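Chromosome-partitioning protein ParB (Caulobacter vibrioides, PDB 7BM8) takes part in chromosome partition by binding DNA at the origin of replication, and holds CTP with a magnesium ion. Local coordinates at residues E56-L61 with W95-R100; L132-E137 with A167-L172. All coordinates share one frame; numbering follows the deposited sequence.

How the contacts relate
From the N terminus, contact 1 comes first: it closes a loop of 33 residues, including strands 74-78 and 86-88 of the mixed sheet, by packing helix 55-68 against helix 92-100 in the CTP-binding N-terminal domain. The chain then passes through strand 105-110 and helix 115-127, whose Glu125 and Asn126 bind magnesium, before contact 2 opens. Contact 2 closes a mostly helical loop of 29 residues without strands in the DNA-binding domain, joining the start of helix 134-148 to helix 163-171. The contacts follow in series, neither nested nor crossed, and the centres of contact 1 and contact 2 are about 23 Å apart. They do not touch, yet both meet the second subunit.

Contact 1. Residues E56-L61 with W95-R100; sequences EDLEDL and WRAAQR
In Leu58 and Leu61 the CG lies anti to the backbone N (chi1 -177° in Leu58, and nearly the same in Leu61), which carries both branched ends across to Ala97 on the facing helix. The two leucines meet that methyl from separate positions one turn apart: Leu58 CD1 is 3.8 Å from Ala97 CB, and Leu61 CG is 3.4 Å from the same atom. Leu58 CD1 also rests on the backbone, 3.6 Å from Ala97 N. Alanine suits this place because its single methyl lets the axes of the short helical segments approach to 8.8 Å at a crossing angle of -65°.

Arg100 closes one flank of the contact. Its chain bends at chi3 and slants across the side chain of Leu58, whose CD2 lies at the guanidinium edge, 3.5 Å from Arg100 NH1. A salt bridge of 2.9 Å then joins Arg100 NH2 to Glu59 OE1, with the carboxylate and guanidinium planes turned 54° apart, so the pairing is not coplanar. Glu55 takes NH1 in a second salt bridge, and two carboxylates from helix 55-68 thus share one charge.

Leu61 belongs to the CTP pocket, touches the nucleotide and packs on Gln128 of the second subunit. Ser62 and Ile65 of helix 55-68 extend the cover over Ala97, while on helix 92-100 Trp95 turns away to pack against strand 42-44.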
# COMPACT_ATOMS: atom_id res chain seq x y z
N GLU A 56 -3.17 -10.55 12.95
CA GLU A 56 -3.83 -11.16 11.77
C GLU A 56 -3.05 -10.81 10.51
O GLU A 56 -2.65 -11.74 9.78
CB GLU A 56 -5.29 -10.69 11.67
N ASP A 57 -2.80 -9.51 10.29
CA ASP A 57 -2.13 -8.96 9.08
C ASP A 57 -0.66 -9.39 9.07
O ASP A 57 -0.20 -9.87 8.02
CB ASP A 57 -2.26 -7.44 9.02
CG ASP A 57 -3.71 -6.96 8.96
OD1 ASP A 57 -4.61 -7.80 9.16
OD2 ASP A 57 -3.91 -5.75 8.72
N LEU A 58 0.04 -9.23 10.19
CA LEU A 58 1.50 -9.53 10.32
C LEU A 58 1.75 -11.01 10.00
O LEU A 58 2.78 -11.30 9.36
CB LEU A 58 1.96 -9.17 11.74
CG LEU A 58 3.45 -9.35 12.01
CD1 LEU A 58 4.30 -8.75 10.91
CD2 LEU A 58 3.83 -8.75 13.36
N GLU A 59 0.84 -11.90 10.42
CA GLU A 59 0.88 -13.36 10.12
C GLU A 59 0.84 -13.56 8.60
O GLU A 59 1.66 -14.36 8.09
CB GLU A 59 -0.28 -14.07 10.82
CG GLU A 59 -0.34 -15.57 10.56
CD GLU A 59 0.89 -16.35 11.00
OE1 GLU A 59 1.58 -15.89 11.93
OE2 GLU A 59 1.14 -17.42 10.41
N ASP A 60 -0.07 -12.87 7.91
CA ASP A 60 -0.25 -12.95 6.44
C ASP A 60 1.05 -12.54 5.74
O ASP A 60 1.43 -13.21 4.76
CB ASP A 60 -1.40 -12.07 5.95
CG ASP A 60 -2.78 -12.57 6.35
OD1 ASP A 60 -2.89 -13.76 6.70
OD2 ASP A 60 -3.72 -11.76 6.30
N LEU A 61 1.69 -11.47 6.22
CA LEU A 61 2.93 -10.91 5.61
C LEU A 61 4.08 -11.90 5.80
O LEU A 61 4.78 -12.19 4.80
CB LEU A 61 3.24 -9.55 6.25
CG LEU A 61 4.46 -8.81 5.69
CD1 LEU A 61 4.45 -8.80 4.17
CD2 LEU A 61 4.53 -7.39 6.23
N TRP A 95 10.24 -6.14 8.23
CA TRP A 95 11.32 -6.54 9.17
C TRP A 95 10.79 -7.52 10.22
O TRP A 95 11.44 -8.56 10.45
CB TRP A 95 11.93 -5.30 9.81
CG TRP A 95 12.93 -5.58 10.88
CD1 TRP A 95 14.09 -6.29 10.77
CD2 TRP A 95 12.88 -5.10 12.24
NE1 TRP A 95 14.75 -6.31 11.97
CE2 TRP A 95 14.04 -5.58 12.88
CE3 TRP A 95 11.97 -4.31 12.96
CZ2 TRP A 95 14.31 -5.29 14.22
CZ3 TRP A 95 12.24 -4.03 14.28
CH2 TRP A 95 13.39 -4.52 14.90
N ARG A 96 9.64 -7.20 10.83
CA ARG A 96 9.01 -8.02 11.90
C ARG A 96 8.46 -9.32 11.30
O ARG A 96 8.63 -10.38 11.94
CB ARG A 96 7.91 -7.21 12.60
CG ARG A 96 8.46 -6.22 13.62
CD ARG A 96 7.37 -5.41 14.29
NE ARG A 96 7.89 -4.58 15.36
CZ ARG A 96 7.19 -3.66 16.03
NH1 ARG A 96 5.91 -3.45 15.73
NH2 ARG A 96 7.76 -2.96 16.98
N ALA A 97 7.83 -9.24 10.13
CA ALA A 97 7.30 -10.40 9.37
C ALA A 97 8.45 -11.34 9.00
O ALA A 97 8.34 -12.55 9.29
CB ALA A 97 6.58 -9.92 8.14
N ALA A 98 9.51 -10.80 8.39
CA ALA A 98 10.73 -11.55 7.99
C ALA A 98 11.35 -12.22 9.23
O ALA A 98 11.83 -13.36 9.09
CB ALA A 98 11.70 -10.62 7.31
N GLN A 99 11.35 -11.53 10.38
CA GLN A 99 11.86 -12.05 11.67
C GLN A 99 11.10 -13.33 12.04
O GLN A 99 11.74 -14.38 12.16
CB GLN A 99 11.76 -11.00 12.78
CG GLN A 99 13.03 -10.19 12.98
CD GLN A 99 12.96 -9.18 14.10
OE1 GLN A 99 11.88 -8.87 14.62
NE2 GLN A 99 14.11 -8.64 14.47
N ARG A 100 9.77 -13.22 12.17
CA ARG A 100 8.86 -14.36 12.46
C ARG A 100 9.08 -15.47 11.42
O ARG A 100 9.18 -16.64 11.82
CB ARG A 100 7.40 -13.90 12.47
CG ARG A 100 7.04 -13.06 13.68
CD ARG A 100 5.64 -12.47 13.62
NE ARG A 100 4.60 -13.48 13.71
CZ ARG A 100 3.33 -13.23 14.04
NH1 ARG A 100 2.93 -12.00 14.31
NH2 ARG A 100 2.45 -14.23 14.09

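Contact 2. Residues L132-E137 with A167-L172; sequences LNVLEE and ANTMRL
The nearest CA pairs are Val134 with Thr169 at 7.0 Å and Leu135 with Leu172 at 7.1 Å, where the first turn of helix 134-148 meets the C-terminal part of helix 163-171. The contact lies in the ParB helix-turn-helix domain. Helices 152-159 and 163-171 probably form the helix-turn-helix itself, the latter in the place of the recognition helix; Thr169, and Leu172 just beyond residue 171, point toward helix 134-148.

Leu172 takes two neighbours at once. Its CD1 sits 3.8 Å from Val134 CG2 and 4.0 Å from Val134 CG1, the two side chains crossing at about a right angle, so both branches of the valine serve as contact surface. Leu135 reaches the base of the same leucine, with CD2 4.1 Å from Leu172 CB. Leu183 of helix 177-185 and Ala193 and Ala197 of helix 190-198 continue this apolar cluster.

Threonine suits position 169 in two ways. Chi1 of -56° sets OG1 beside the backbone N and swings the CG2 methyl to the far side, toward helix 134-148, where it lies 3.8 Å from Val134 O and also against the carboxylate carbon of Glu137. The hydroxyl instead bonds to His165 O within its own helix. Glu137 runs extended across the threonine; its OE2 is hydrogen-bonded to His165 NE2 and weakly to Tyr141 OH, which gives this buried carboxylate polar company.

Helix 134-148 starts with a capping box: Asn133 is the N-cap, and Glu136 OE1 weakly accepts the return bond from Asn133 N. In the stronger half, Leu135 N donates to a lone pair of Asn133 OD1, in the carbonyl plane, over 3.1 Å and nearly straight at 173°.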
# COMPACT_ATOMS: atom_id res chain seq x y z
N LEU A 132 -5.89 -1.99 -4.81
CA LEU A 132 -6.45 -2.77 -5.94
C LEU A 132 -7.95 -2.96 -5.68
O LEU A 132 -8.31 -3.29 -4.53
CB LEU A 132 -5.72 -4.12 -6.03
CG LEU A 132 -5.62 -4.72 -7.42
CD1 LEU A 132 -4.69 -3.89 -8.30
CD2 LEU A 132 -5.14 -6.16 -7.36
N ASN A 133 -8.79 -2.75 -6.69
CA ASN A 133 -10.25 -3.03 -6.60
C ASN A 133 -10.42 -4.51 -6.24
O ASN A 133 -9.62 -5.33 -6.74
CB ASN A 133 -11.00 -2.66 -7.89
CG ASN A 133 -12.50 -2.56 -7.68
OD1 ASN A 133 -13.14 -3.54 -7.29
ND2 ASN A 133 -13.07 -1.39 -7.92
N VAL A 134 -11.39 -4.83 -5.39
CA VAL A 134 -11.62 -6.22 -4.89
C VAL A 134 -11.99 -7.12 -6.08
O VAL A 134 -11.73 -8.34 -5.99
CB VAL A 134 -12.69 -6.25 -3.78
CG1 VAL A 134 -14.09 -6.04 -4.34
CG2 VAL A 134 -12.61 -7.53 -2.97
N LEU A 135 -12.56 -6.55 -7.14
CA LEU A 135 -12.93 -7.29 -8.38
C LEU A 135 -11.68 -7.53 -9.23
O LEU A 135 -11.53 -8.65 -9.74
CB LEU A 135 -13.99 -6.49 -9.15
CG LEU A 135 -15.35 -6.39 -8.46
CD1 LEU A 135 -16.30 -5.46 -9.20
CD2 LEU A 135 -15.98 -7.77 -8.30
N GLU A 136 -10.80 -6.53 -9.37
CA GLU A 136 -9.48 -6.68 -10.03
C GLU A 136 -8.70 -7.80 -9.33
O GLU A 136 -7.99 -8.55 -10.02
CB GLU A 136 -8.67 -5.38 -10.01
CG GLU A 136 -9.20 -4.31 -10.94
CD GLU A 136 -8.41 -3.01 -10.95
OE1 GLU A 136 -7.88 -2.63 -9.88
OE2 GLU A 136 -8.31 -2.38 -12.02
N GLU A 137 -8.86 -7.91 -8.00
CA GLU A 137 -8.24 -8.96 -7.16
C GLU A 137 -8.84 -10.32 -7.53
O GLU A 137 -8.07 -11.26 -7.80
CB GLU A 137 -8.44 -8.64 -5.67
CG GLU A 137 -7.63 -9.51 -4.73
CD GLU A 137 -7.86 -9.23 -3.25
OE1 GLU A 137 -8.53 -8.23 -2.94
OE2 GLU A 137 -7.36 -10.01 -2.42
N ALA A 167 -11.57 -17.73 -1.65
CA ALA A 167 -12.91 -18.24 -2.02
C ALA A 167 -13.93 -17.10 -2.02
O ALA A 167 -14.62 -16.92 -3.05
CB ALA A 167 -13.33 -19.34 -1.07
N ASN A 168 -14.00 -16.35 -0.92
CA ASN A 168 -14.95 -15.22 -0.73
C ASN A 168 -14.71 -14.16 -1.81
O ASN A 168 -15.70 -13.67 -2.38
CB ASN A 168 -14.83 -14.62 0.67
CG ASN A 168 -15.31 -15.56 1.75
OD1 ASN A 168 -16.43 -16.07 1.69
ND2 ASN A 168 -14.47 -15.82 2.74
N THR A 169 -13.44 -13.84 -2.09
CA THR A 169 -13.02 -12.81 -3.08
C THR A 169 -13.53 -13.20 -4.48
O THR A 169 -14.00 -12.30 -5.20
CB THR A 169 -11.50 -12.60 -3.08
OG1 THR A 169 -11.11 -12.26 -1.75
CG2 THR A 169 -11.06 -11.50 -4.02
N MET A 170 -13.43 -14.48 -4.84
CA MET A 170 -13.78 -15.00 -6.19
C MET A 170 -15.31 -15.06 -6.36
O MET A 170 -15.79 -14.73 -7.46
CB MET A 170 -13.18 -16.39 -6.42
CG MET A 170 -11.66 -16.39 -6.44
SD MET A 170 -10.95 -17.89 -7.15
CE MET A 170 -11.31 -17.62 -8.88
N ARG A 171 -16.03 -15.43 -5.29
CA ARG A 171 -17.52 -15.54 -5.27
C ARG A 171 -18.16 -14.24 -5.77
O ARG A 171 -19.27 -14.31 -6.32
CB ARG A 171 -18.02 -15.90 -3.87
CG ARG A 171 -17.92 -17.38 -3.53
CD ARG A 171 -18.10 -17.65 -2.05
NE ARG A 171 -19.45 -17.35 -1.60
CZ ARG A 171 -20.49 -18.18 -1.69
NH1 ARG A 171 -20.37 -19.38 -2.23
NH2 ARG A 171 -21.67 -17.79 -1.23
N LEU A 172 -17.47 -13.10 -5.59
CA LEU A 172 -17.95 -11.75 -6.00
C LEU A 172 -18.12 -11.67 -7.52
O LEU A 172 -18.93 -10.84 -7.96
CB LEU A 172 -16.94 -10.69 -5.52
CG LEU A 172 -16.79 -10.57 -4.00
CD1 LEU A 172 -15.64 -9.64 -3.66
CD2 LEU A 172 -18.08 -10.09 -3.37